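Side-chain contacts in oligoribonuclease (Colwellia psychrerythraea, PDB 6A4D), which probably degrades short RNA oligonucleotides to mononucleotides as an exonuclease of the RNase H-like superfamily, here bound to the nitrophenyl ester of thymidine monophosphate: residues Lys141-Ala144 / Lys145-Pro149; Arg116-Ile119 / Asn120-Pro124; Leu74-Arg77 / Cys78-Ser81. The protein carries 1 engineered substitution. One frame throughout, in Å; residues are numbered along the deposited sequence.

Each of the three contacts joins side chains about one turn apart on its own helix, all within a single exonuclease fold. In chain order they run interaction 3, interaction 2, interaction 1. The centres of interactions 2 and 3 are about 21 Å apart, those of 1 and 2 about 30 Å, and those of 1 and 3, on opposite sides of the chain's centre, about 38 Å. Interaction 1 holds Lys141 of one nucleotide-analogue pocket; the side chains of Arg117 in interaction 2 and Leu74 in interaction 3 come within about 6 Å of a bound analogue. Interactions 1 and 2 also meet the second subunit, whereas interaction 3 stays within its own chain.

Interaction 1 (Lys141-Ala144 / Lys145-Pro149); sequences KELA and KRWKP. With 9RC (5'-O-[(S)-hydroxy(4-nitrophenoxy)phosphoryl]thymidine), chain C.
Lys145 and Glu142 lie side by side on the last turns of helix 137-147 and point the same way. The lysine chain bends at chi3 (50°), which brings Lys145 NZ round to Glu142 OE2 at 2.9 Å, on the syn side but tilted out of the carboxylate plane. The same OE2 also has a salt bridge to Arg133 of the second subunit. One turn back, Lys141 turns its NZ to Glu173, and that nitrogen sits 3.0 Å from CAZ of the ligand's nitrophenyl ring.

Arg146 takes the other carboxylate oxygen. Arg146 NH1 gives a nearly straight bond (170°) to Glu142 OE1, 2.8 Å away on the anti side and again tilted out of the carboxylate plane, and a second, more bent one to the backbone Glu142 O at 2.9 Å, from above the carbonyl plane. Both acceptors lie close to the guanidinium plane, which is turned 60° from the carboxylate. NE of the arginine reaches Ser9 O of the second subunit.

Trp147 lies alongside Leu143, whose CD2 rests over one face of the six-membered ring, 4.1 Å from its centroid, in a CH-pi contact. The indole NE1 bonds to Ser38 O of the second subunit.

At Lys148 the backbone leaves the helix after a last bond from Lys148 N to Ala144 O (2.7 Å), and Pro149, with no N-H to give, cannot continue the pattern. Lys148 NZ goes to Leu180 O and to Lys183 O of the second subunit.

With two positive groups from its own helix and one from the partner subunit around it, the buried Glu142 carboxylate is probably kept ionised, joining this helix end to the dimer interface.

Interaction 2 (Arg116-Ile119 / Asn120-Pro124); sequences RRFI and NKYMP
The rings of Phe118 and Tyr122, one helical turn apart, run side by side and point the same way, but they do not stack: Tyr122 CE2 comes obliquely to Phe118 CD2 at 3.9 Å. At the edge of the tyrosine, close to the ring plane, Tyr122 CD2 lies 3.4 Å from the backbone Phe118 O. Over one face, centred, lies CG of the preceding Lys121, 4.0 Å above the ring plane. With chi1 at -63°, Tyr122 CG sits beside its own backbone N, and this swings the ring back along the helix toward that carbonyl. Phe118 O also takes the N-H of Tyr122 at 2.9 Å, a regular helical bond. The phenol OH bonds to Asp26 O, which fixes the far end of the ring. An alanine in place of Tyr122 would probably leave Phe118 CD2 without its neighbour, open a gap beside Ile28 and Leu85, and deprive Asp26 O of its hydroxyl partner.

A second pair forms where the helix ends. Ile119 CD1 touches Met123 SD at 3.7 Å, the two side chains crossing at a slant, while Met123 N still bonds to Ile119 O (2.8 Å). Met123 then leaves helical geometry and serves as the N-cap position of helix 124-127.

On the polar side a water links Arg117 O to Asn120 OD1, weakly at the asparagine end. Asn120 ND2 bonds to Glu22 of the second subunit, and Asn120 and Arg117 each pack on the other's counterpart across the dimer.

Helix 112-122 thus lays Phe118, Ile119 and Met123 on strands 11-18 and 28-36, the helix-on-sheet packing of the RNase H-like exonuclease fold.

Interaction 3 (Leu74-Arg77 / Cys78-Ser81); sequences LTQR and CRDS
Gln76 swings toward Asp80 through two torsions: chi1 of 174° sends CG away from the backbone N, and a bend at chi2 (51°) turns the amide toward Asp80. The Asp80 carboxylate leans back along the helix to meet it. This is the i to i+4 spacing of an alpha-helical turn, here on the short helix 74-80 at the surface of the RNase H-like exonuclease fold. NE2 of Gln76 sits only 2.6 Å from Asp80 OD1, but the angle is too poor for a hydrogen bond, and the amide and carboxylate planes stand 68° apart. In the backbone, Asp80 N bonds to Gln76 O at 2.9 Å.

The buried side of the turn is apolar: Leu74 CD1 lies against Cys78 SG at 3.8 Å, and the cysteine also packs on Leu29, Ala50 and Leu58, joining the helix to strands 28-36 and 42-50 and to helix 55-59.

Arg79 runs alongside Thr75, whose methyl CG2 touches Arg79 NH2 at 3.7 Å. Its guanidinium is held from outside by salt bridges from NH1 to Asp55 and from NH2 to Asp59, which tie the arginine to helix 55-59; its NE meets Gln76 through a water. Lying in the guanidinium plane, this water accepts from Arg79 NE at 3.3 Å and donates to Gln76 OE1 at 2.7 Å.

Interaction 1 (Lys141-Ala144 / Lys145-Pro149)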
ATOM      1  N   LYS A 141       8.597  -6.400  -6.635  1.00 28.12           N
ATOM      2  CA  LYS A 141      10.019  -6.409  -6.276  1.00 30.51           C
ATOM      3  C   LYS A 141      10.396  -7.287  -5.086  1.00 30.87           C
ATOM      4  O   LYS A 141      11.370  -8.048  -5.145  1.00 29.76           O
ATOM      5  CB  LYS A 141      10.513  -4.997  -6.052  1.00 30.83           C
ATOM      6  CG  LYS A 141      12.023  -4.894  -6.190  1.00 30.77           C
ATOM      7  CD  LYS A 141      12.558  -3.789  -5.297  1.00 33.89           C
ATOM      8  CE  LYS A 141      11.936  -2.432  -5.608  1.00 30.97           C
ATOM      9  NZ  LYS A 141      12.346  -1.929  -6.938  1.00 31.76           N
ATOM     10  N   GLU A 142       9.601  -7.232  -4.027  1.00 27.00           N
ATOM     11  CA  GLU A 142       9.852  -8.106  -2.901  1.00 25.99           C
ATOM     12  C   GLU A 142       9.620  -9.588  -3.230  1.00 29.66           C
ATOM     13  O   GLU A 142      10.361 -10.410  -2.710  1.00 29.11           O
ATOM     14  CB  GLU A 142       9.064  -7.684  -1.705  1.00 27.46           C
ATOM     15  CG  GLU A 142       9.507  -6.308  -1.114  1.00 28.22           C
ATOM     16  CD  GLU A 142      10.906  -6.387  -0.463  1.00 33.86           C
ATOM     17  OE1 GLU A 142      11.148  -7.376   0.249  1.00 36.42           O
ATOM     18  OE2 GLU A 142      11.768  -5.492  -0.709  1.00 37.35           O
ATOM     19  N   LEU A 143       8.628  -9.941  -4.064  1.00 25.23           N
ATOM     20  CA  LEU A 143       8.492 -11.302  -4.521  1.00 26.14           C
ATOM     21  C   LEU A 143       9.665 -11.717  -5.378  1.00 27.22           C
ATOM     22  O   LEU A 143      10.153 -12.842  -5.255  1.00 26.59           O
ATOM     23  CB  LEU A 143       7.147 -11.589  -5.180  1.00 27.34           C
ATOM     24  CG  LEU A 143       5.959 -11.331  -4.216  1.00 30.42           C
ATOM     25  CD1 LEU A 143       4.625 -11.277  -4.900  1.00 30.92           C
ATOM     26  CD2 LEU A 143       5.870 -12.318  -3.062  1.00 33.32           C
ATOM     27  N   ALA A 144      10.133 -10.827  -6.252  1.00 29.84           N
ATOM     28  CA  ALA A 144      11.242 -11.201  -7.150  1.00 30.08           C
ATOM     29  C   ALA A 144      12.531 -11.459  -6.340  1.00 32.13           C
ATOM     30  O   ALA A 144      13.231 -12.477  -6.590  1.00 26.45           O
ATOM     31  CB  ALA A 144      11.494 -10.135  -8.177  1.00 29.98           C
ATOM     32  N   LYS A 145      12.827 -10.564  -5.364  1.00 29.86           N
ATOM     33  CA  LYS A 145      13.915 -10.801  -4.411  1.00 30.77           C
ATOM     34  C   LYS A 145      14.001 -12.223  -3.877  1.00 32.30           C
ATOM     35  O   LYS A 145      15.064 -12.813  -3.809  1.00 33.19           O
ATOM     36  CB  LYS A 145      13.889  -9.817  -3.262  1.00 32.83           C
ATOM     37  CG  LYS A 145      14.311  -8.436  -3.718  1.00 33.41           C
ATOM     38  CD  LYS A 145      13.904  -7.343  -2.764  1.00 38.10           C
ATOM     39  CE  LYS A 145      14.307  -7.691  -1.354  1.00 43.00           C
ATOM     40  NZ  LYS A 145      14.471  -6.436  -0.589  1.00 42.40           N
ATOM     41  N   ARG A 146      12.871 -12.780  -3.553  1.00 32.13           N
ATOM     42  CA  ARG A 146      12.806 -14.062  -2.896  1.00 35.71           C
ATOM     43  C   ARG A 146      12.593 -15.205  -3.823  1.00 36.13           C
ATOM     44  O   ARG A 146      13.024 -16.279  -3.532  1.00 38.34           O
ATOM     45  CB  ARG A 146      11.647 -14.077  -1.893  1.00 36.55           C
ATOM     46  CG  ARG A 146      11.888 -13.069  -0.784  1.00 35.48           C
ATOM     47  CD  ARG A 146      10.732 -13.076   0.217  1.00 37.61           C
ATOM     48  NE  ARG A 146      11.029 -12.181   1.352  1.00 39.10           N
ATOM     49  CZ  ARG A 146      11.183 -10.864   1.275  1.00 39.18           C
ATOM     50  NH1 ARG A 146      11.087 -10.204   0.129  1.00 36.77           N
ATOM     51  NH2 ARG A 146      11.443 -10.178   2.383  1.00 42.18           N
ATOM     52  N   TRP A 147      11.902 -15.006  -4.927  1.00 34.73           N
ATOM     53  CA  TRP A 147      11.547 -16.113  -5.759  1.00 31.09           C
ATOM     54  C   TRP A 147      12.377 -16.110  -7.032  1.00 32.88           C
ATOM     55  O   TRP A 147      12.527 -17.151  -7.633  1.00 31.31           O
ATOM     56  CB  TRP A 147      10.049 -16.081  -6.159  1.00 30.07           C
ATOM     57  CG  TRP A 147       9.066 -16.254  -5.060  1.00 32.65           C
ATOM     58  CD1 TRP A 147       9.331 -16.592  -3.782  1.00 31.70           C
ATOM     59  CD2 TRP A 147       7.624 -16.097  -5.144  1.00 28.28           C
ATOM     60  NE1 TRP A 147       8.160 -16.627  -3.053  1.00 35.02           N
ATOM     61  CE2 TRP A 147       7.106 -16.333  -3.871  1.00 30.57           C
ATOM     62  CE3 TRP A 147       6.758 -15.701  -6.147  1.00 27.85           C
ATOM     63  CZ2 TRP A 147       5.759 -16.268  -3.597  1.00 33.88           C
ATOM     64  CZ3 TRP A 147       5.403 -15.660  -5.894  1.00 28.12           C
ATOM     65  CH2 TRP A 147       4.911 -15.908  -4.626  1.00 30.18           C
ATOM     66  N   LYS A 148      12.868 -14.990  -7.528  1.00 30.23           N
ATOM     67  CA  LYS A 148      13.603 -15.068  -8.801  1.00 30.13           C
ATOM     68  C   LYS A 148      14.487 -13.860  -8.946  1.00 28.76           C
ATOM     69  O   LYS A 148      14.364 -13.054  -9.881  1.00 26.73           O
ATOM     70  CB  LYS A 148      12.583 -15.208  -9.956  1.00 38.08           C
ATOM     71  CG  LYS A 148      13.170 -15.749 -11.215  1.00 38.20           C
ATOM     72  CD  LYS A 148      12.149 -15.829 -12.321  1.00 43.93           C
ATOM     73  CE  LYS A 148      12.803 -16.383 -13.595  1.00 45.85           C
ATOM     74  NZ  LYS A 148      11.766 -16.508 -14.651  1.00 49.77           N
ATOM     75  N   PRO A 149      15.478 -13.768  -8.050  1.00 29.06           N
ATOM     76  CA  PRO A 149      16.232 -12.569  -7.926  1.00 32.29           C
ATOM     77  C   PRO A 149      16.929 -12.120  -9.179  1.00 30.57           C
ATOM     78  O   PRO A 149      17.112 -10.911  -9.389  1.00 33.04           O
ATOM     79  CB  PRO A 149      17.223 -12.877  -6.779  1.00 31.72           C
ATOM     80  CG  PRO A 149      17.203 -14.332  -6.601  1.00 31.87           C
ATOM     81  CD  PRO A 149      15.835 -14.748  -7.010  1.00 29.90           C
TER
HETATM   82  OAJ 9RC C 201       8.342   5.414   2.758  1.00 67.83           O
HETATM   83  CAE 9RC C 201       9.552   5.243   2.922  1.00 62.54           C
HETATM   84  NAI 9RC C 201      10.035   5.006   4.199  1.00 57.51           N
HETATM   85  CAL 9RC C 201      11.405   4.801   4.409  1.00 63.76           C
HETATM   86  OAS 9RC C 201      11.785   4.597   5.567  1.00 65.90           O
HETATM   87  CAT 9RC C 201      12.292   4.819   3.322  1.00 56.24           C
HETATM   88  CAU 9RC C 201      13.671   4.602   3.488  1.00 55.79           C
HETATM   89  CAF 9RC C 201      11.782   5.070   2.061  1.00 56.34           C
HETATM   90  NAB 9RC C 201      10.397   5.280   1.883  1.00 56.32           N
HETATM   91  CAA 9RC C 201       9.819   5.565   0.567  1.00 56.33           C
HETATM   92  OAC 9RC C 201       9.826   4.428  -0.256  1.00 53.38           O
HETATM   93  CAD 9RC C 201      10.680   6.563  -0.164  1.00 57.14           C
HETATM   94  CAH 9RC C 201      10.139   6.439  -1.531  1.00 53.73           C
HETATM   95  OAK 9RC C 201       9.095   7.369  -1.648  1.00 61.61           O
HETATM   96  CAG 9RC C 201       9.607   5.014  -1.553  1.00 49.09           C
HETATM   97  CAR 9RC C 201      10.452   4.224  -2.496  1.00 42.21           C
HETATM   98  OAQ 9RC C 201      10.040   2.874  -2.344  1.00 39.71           O
HETATM   99  PAP 9RC C 201      10.776   1.757  -3.181  1.00 34.48           P
HETATM  100  OAO 9RC C 201       9.885   0.447  -2.930  1.00 38.25           O
HETATM  101  OAN 9RC C 201      12.071   1.522  -2.503  1.00 41.36           O
HETATM  102  OAM 9RC C 201      10.781   2.448  -4.584  1.00 43.76           O
HETATM  103  CAV 9RC C 201      11.232   2.256  -5.885  1.00 69.60           C
HETATM  104  CAW 9RC C 201      10.921   3.252  -6.882  1.00 77.86           C
HETATM  105  CAY 9RC C 201      11.315   3.078  -8.258  1.00 88.39           C
HETATM  106  CBA 9RC C 201      12.050   1.919  -8.657  1.00 91.46           C
HETATM  107  NBB 9RC C 201      12.494   1.603  -9.932  1.00 95.04           N
HETATM  108  OBD 9RC C 201      13.990   1.025 -10.222  1.00 75.75           O
HETATM  109  OBC 9RC C 201      11.593   1.651 -10.973  1.00106.14           O
HETATM  110  CAZ 9RC C 201      12.333   0.993  -7.648  1.00 78.30           C
HETATM  111  CAX 9RC C 201      11.948   1.118  -6.293  1.00 60.27           C

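Interaction 2 (Arg116-Ile119 / Asn120-Pro124)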
ATOM      1  N   ARG A 116      -0.166   7.587  -0.993  1.00 30.68           N
ATOM      2  CA  ARG A 116      -1.606   7.656  -0.810  1.00 31.60           C
ATOM      3  C   ARG A 116      -1.950   8.244   0.555  1.00 30.55           C
ATOM      4  O   ARG A 116      -3.001   8.848   0.716  1.00 27.75           O
ATOM      5  CB  ARG A 116      -2.199   6.260  -0.998  1.00 31.62           C
ATOM      6  CG  ARG A 116      -3.675   6.078  -0.726  1.00 30.57           C
ATOM      7  CD  ARG A 116      -4.147   4.803  -1.431  1.00 36.83           C
ATOM      8  NE  ARG A 116      -5.517   5.002  -1.807  1.00 42.83           N
ATOM      9  CZ  ARG A 116      -6.160   4.460  -2.814  1.00 37.34           C
ATOM     10  NH1 ARG A 116      -5.616   3.558  -3.611  1.00 35.96           N
ATOM     11  NH2 ARG A 116      -7.425   4.785  -2.950  1.00 42.39           N
ATOM     12  N   ARG A 117      -1.054   8.092   1.506  1.00 30.47           N
ATOM     13  CA  ARG A 117      -1.152   8.793   2.792  1.00 34.88           C
ATOM     14  C   ARG A 117      -1.225  10.321   2.677  1.00 35.46           C
ATOM     15  O   ARG A 117      -2.009  10.976   3.387  1.00 33.78           O
ATOM     16  CB  ARG A 117       0.045   8.477   3.670  1.00 33.18           C
ATOM     17  CG  ARG A 117       0.101   7.074   4.187  1.00 36.59           C
ATOM     18  CD  ARG A 117       1.451   6.818   4.873  1.00 43.58           C
ATOM     19  NE  ARG A 117       1.499   7.304   6.271  1.00 45.69           N
ATOM     20  CZ  ARG A 117       2.613   7.516   6.971  1.00 46.78           C
ATOM     21  NH1 ARG A 117       3.821   7.352   6.423  1.00 44.48           N
ATOM     22  NH2 ARG A 117       2.516   7.935   8.224  1.00 52.51           N
ATOM     23  N   PHE A 118      -0.351  10.901   1.858  1.00 33.95           N
ATOM     24  CA  PHE A 118      -0.343  12.328   1.695  1.00 34.62           C
ATOM     25  C   PHE A 118      -1.549  12.696   0.809  1.00 40.63           C
ATOM     26  O   PHE A 118      -2.159  13.748   1.002  1.00 33.11           O
ATOM     27  CB  PHE A 118       0.932  12.811   1.010  1.00 36.93           C
ATOM     28  CG  PHE A 118       2.135  12.833   1.896  1.00 37.95           C
ATOM     29  CD1 PHE A 118       2.829  11.648   2.200  1.00 40.39           C
ATOM     30  CD2 PHE A 118       2.637  14.035   2.378  1.00 40.74           C
ATOM     31  CE1 PHE A 118       3.959  11.672   3.030  1.00 44.50           C
ATOM     32  CE2 PHE A 118       3.787  14.072   3.194  1.00 40.69           C
ATOM     33  CZ  PHE A 118       4.450  12.887   3.507  1.00 38.68           C
ATOM     34  N   ILE A 119      -1.858  11.862  -0.209  1.00 40.12           N
ATOM     35  CA  ILE A 119      -2.974  12.172  -1.109  1.00 37.77           C
ATOM     36  C   ILE A 119      -4.253  12.197  -0.272  1.00 36.27           C
ATOM     37  O   ILE A 119      -5.073  13.117  -0.388  1.00 38.53           O
ATOM     38  CB  ILE A 119      -3.118  11.150  -2.251  1.00 39.63           C
ATOM     39  CG1 ILE A 119      -1.924  11.212  -3.202  1.00 40.66           C
ATOM     40  CG2 ILE A 119      -4.419  11.355  -3.035  1.00 40.28           C
ATOM     41  CD1 ILE A 119      -1.970  12.276  -4.233  1.00 45.52           C
ATOM     42  N   ASN A 120      -4.398  11.198   0.582  1.00 32.34           N
ATOM     43  CA  ASN A 120      -5.556  11.089   1.431  1.00 36.90           C
ATOM     44  C   ASN A 120      -5.685  12.290   2.371  1.00 37.82           C
ATOM     45  O   ASN A 120      -6.730  12.856   2.430  1.00 42.63           O
ATOM     46  CB  ASN A 120      -5.566   9.776   2.242  1.00 36.99           C
ATOM     47  CG  ASN A 120      -6.572   9.793   3.401  1.00 43.10           C
ATOM     48  OD1 ASN A 120      -6.366  10.480   4.420  1.00 47.53           O
ATOM     49  ND2 ASN A 120      -7.648   9.053   3.254  1.00 43.90           N
ATOM     50  N   LYS A 121      -4.652  12.652   3.119  1.00 41.87           N
ATOM     51  CA  LYS A 121      -4.712  13.901   3.960  1.00 40.55           C
ATOM     52  C   LYS A 121      -4.988  15.200   3.206  1.00 39.96           C
ATOM     53  O   LYS A 121      -5.888  15.941   3.564  1.00 50.30           O
ATOM     54  CB  LYS A 121      -3.432  14.075   4.748  1.00 38.45           C
ATOM     55  CG  LYS A 121      -3.515  15.148   5.803  1.00 43.57           C
ATOM     56  CD  LYS A 121      -2.355  15.064   6.768  1.00 45.60           C
ATOM     57  CE  LYS A 121      -2.296  16.334   7.605  1.00 56.76           C
ATOM     58  NZ  LYS A 121      -1.301  16.253   8.714  1.00 65.60           N
ATOM     59  N   TYR A 122      -4.204  15.481   2.177  1.00 37.00           N
ATOM     60  CA  TYR A 122      -4.139  16.785   1.563  1.00 37.34           C
ATOM     61  C   TYR A 122      -4.899  16.978   0.264  1.00 38.86           C
ATOM     62  O   TYR A 122      -5.070  18.125  -0.167  1.00 34.89           O
ATOM     63  CB  TYR A 122      -2.684  17.122   1.278  1.00 38.90           C
ATOM     64  CG  TYR A 122      -1.810  17.235   2.515  1.00 44.25           C
ATOM     65  CD1 TYR A 122      -1.983  18.303   3.406  1.00 45.45           C
ATOM     66  CD2 TYR A 122      -0.828  16.281   2.802  1.00 40.93           C
ATOM     67  CE1 TYR A 122      -1.186  18.445   4.528  1.00 48.54           C
ATOM     68  CE2 TYR A 122      -0.042  16.406   3.938  1.00 45.51           C
ATOM     69  CZ  TYR A 122      -0.216  17.503   4.789  1.00 45.85           C
ATOM     70  OH  TYR A 122       0.561  17.660   5.905  1.00 46.74           O
ATOM     71  N   MET A 123      -5.291  15.884  -0.394  1.00 39.81           N
ATOM     72  CA  MET A 123      -6.026  15.931  -1.678  1.00 38.91           C
ATOM     73  C   MET A 123      -7.146  14.884  -1.683  1.00 39.47           C
ATOM     74  O   MET A 123      -7.254  14.084  -2.614  1.00 32.09           O
ATOM     75  CB  MET A 123      -5.091  15.646  -2.835  1.00 41.28           C
ATOM     76  CG  MET A 123      -3.834  16.523  -2.925  1.00 45.72           C
ATOM     77  SD  MET A 123      -2.606  15.928  -4.150  1.00 44.56           S
ATOM     78  CE  MET A 123      -3.310  16.496  -5.712  1.00 43.97           C
ATOM     79  N   PRO A 124      -7.976  14.861  -0.629  1.00 37.92           N
ATOM     80  CA  PRO A 124      -8.973  13.767  -0.589  1.00 44.47           C
ATOM     81  C   PRO A 124      -9.935  13.664  -1.855  1.00 46.74           C
ATOM     82  O   PRO A 124     -10.335  12.517  -2.262  1.00 39.55           O
ATOM     83  CB  PRO A 124      -9.717  14.023   0.746  1.00 43.30           C
ATOM     84  CG  PRO A 124      -9.483  15.466   1.038  1.00 42.54           C
ATOM     85  CD  PRO A 124      -8.134  15.797   0.501  1.00 42.83           C
TER
HETATM   86  O   HOH W   1      -3.227  10.324   5.518  1.00 47.85           O

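Interaction 3 (Leu74-Arg77 / Cys78-Ser81)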
ATOM      1  N   LEU A  74      14.093  21.172  -7.398  1.00 65.46           N
ATOM      2  CA  LEU A  74      12.660  21.102  -7.072  1.00 62.15           C
ATOM      3  C   LEU A  74      12.397  22.259  -6.123  1.00 60.50           C
ATOM      4  O   LEU A  74      11.519  23.088  -6.389  1.00 53.72           O
ATOM      5  CB  LEU A  74      12.277  19.774  -6.407  1.00 55.89           C
ATOM      6  CG  LEU A  74      10.853  19.590  -5.852  1.00 54.67           C
ATOM      7  CD1 LEU A  74       9.785  19.899  -6.890  1.00 48.16           C
ATOM      8  CD2 LEU A  74      10.669  18.162  -5.351  1.00 52.89           C
ATOM      9  N   THR A  75      13.206  22.320  -5.059  1.00 58.65           N
ATOM     10  CA  THR A  75      13.226  23.448  -4.141  1.00 57.79           C
ATOM     11  C   THR A  75      13.100  24.789  -4.827  1.00 61.58           C
ATOM     12  O   THR A  75      12.333  25.645  -4.366  1.00 58.57           O
ATOM     13  CB  THR A  75      14.483  23.491  -3.293  1.00 54.66           C
ATOM     14  OG1 THR A  75      14.641  22.242  -2.631  1.00 52.50           O
ATOM     15  CG2 THR A  75      14.362  24.594  -2.232  1.00 57.15           C
ATOM     16  N   GLN A  76      13.812  24.953  -5.936  1.00 61.01           N
ATOM     17  CA  GLN A  76      13.791  26.208  -6.662  1.00 67.27           C
ATOM     18  C   GLN A  76      12.476  26.374  -7.396  1.00 66.98           C
ATOM     19  O   GLN A  76      11.864  27.460  -7.338  1.00 59.01           O
ATOM     20  CB  GLN A  76      14.982  26.315  -7.644  1.00 74.16           C
ATOM     21  CG  GLN A  76      14.982  27.544  -8.572  1.00 73.85           C
ATOM     22  CD  GLN A  76      14.789  28.893  -7.853  1.00 72.75           C
ATOM     23  OE1 GLN A  76      15.165  29.077  -6.691  1.00 66.66           O
ATOM     24  NE2 GLN A  76      14.199  29.843  -8.562  1.00 80.94           N
ATOM     25  N   ARG A  77      12.050  25.317  -8.102  1.00 66.74           N
ATOM     26  CA  ARG A  77      10.731  25.351  -8.762  1.00 62.69           C
ATOM     27  C   ARG A  77       9.576  25.621  -7.785  1.00 51.38           C
ATOM     28  O   ARG A  77       8.579  26.188  -8.178  1.00 55.04           O
ATOM     29  CB  ARG A  77      10.463  24.075  -9.554  1.00 57.33           C
ATOM     30  CG  ARG A  77      11.131  24.077 -10.913  1.00 54.21           C
ATOM     31  CD  ARG A  77      11.389  22.636 -11.336  1.00 53.30           C
ATOM     32  NE  ARG A  77      10.094  22.039 -11.563  1.00 56.89           N
ATOM     33  CZ  ARG A  77       9.685  20.835 -11.179  1.00 55.06           C
ATOM     34  NH1 ARG A  77      10.501  20.009 -10.539  1.00 58.46           N
ATOM     35  NH2 ARG A  77       8.424  20.463 -11.453  1.00 51.12           N
ATOM     36  N   CYS A  78       9.734  25.211  -6.535  1.00 46.95           N
ATOM     37  CA  CYS A  78       8.724  25.410  -5.517  1.00 51.55           C
ATOM     38  C   CYS A  78       8.685  26.909  -5.097  1.00 56.92           C
ATOM     39  O   CYS A  78       7.593  27.500  -5.021  1.00 54.50           O
ATOM     40  CB  CYS A  78       8.901  24.414  -4.341  1.00 46.31           C
ATOM     41  SG  CYS A  78       8.381  22.683  -4.721  1.00 46.73           S
ATOM     42  N   ARG A  79       9.859  27.516  -4.877  1.00 63.03           N
ATOM     43  CA  ARG A  79       9.999  28.996  -4.714  1.00 57.06           C
ATOM     44  C   ARG A  79       9.438  29.819  -5.885  1.00 56.89           C
ATOM     45  O   ARG A  79       8.823  30.853  -5.659  1.00 61.66           O
ATOM     46  CB  ARG A  79      11.463  29.386  -4.511  1.00 59.69           C
ATOM     47  CG  ARG A  79      12.089  28.928  -3.198  1.00 57.79           C
ATOM     48  CD  ARG A  79      13.509  29.503  -3.066  1.00 59.88           C
ATOM     49  NE  ARG A  79      14.400  28.636  -2.283  1.00 57.65           N
ATOM     50  CZ  ARG A  79      14.355  28.472  -0.948  1.00 59.17           C
ATOM     51  NH1 ARG A  79      13.459  29.115  -0.189  1.00 62.83           N
ATOM     52  NH2 ARG A  79      15.199  27.627  -0.351  1.00 55.88           N
ATOM     53  N   ASP A  80       9.643  29.368  -7.120  1.00 63.20           N
ATOM     54  CA  ASP A  80       9.081  30.054  -8.312  1.00 66.34           C
ATOM     55  C   ASP A  80       7.574  29.894  -8.429  1.00 63.29           C
ATOM     56  O   ASP A  80       6.892  30.746  -9.009  1.00 58.00           O
ATOM     57  CB  ASP A  80       9.677  29.517  -9.636  1.00 76.51           C
ATOM     58  CG  ASP A  80      11.205  29.630  -9.713  1.00 89.69           C
ATOM     59  OD1 ASP A  80      11.789  30.595  -9.156  1.00 74.09           O
ATOM     60  OD2 ASP A  80      11.816  28.730 -10.348  1.00 99.74           O
ATOM     61  N   SER A  81       7.054  28.769  -7.932  1.00 61.64           N
ATOM     62  CA  SER A  81       5.641  28.464  -8.100  1.00 53.54           C
ATOM     63  C   SER A  81       4.712  29.404  -7.308  1.00 48.12           C
ATOM     64  O   SER A  81       4.988  29.731  -6.139  1.00 43.17           O
ATOM     65  CB  SER A  81       5.332  27.032  -7.673  1.00 51.52           C
ATOM     66  OG  SER A  81       4.036  26.668  -8.138  1.00 50.85           O
TER
HETATM   67  O   HOH W   2      16.165  27.482  -4.798  1.00 61.73           O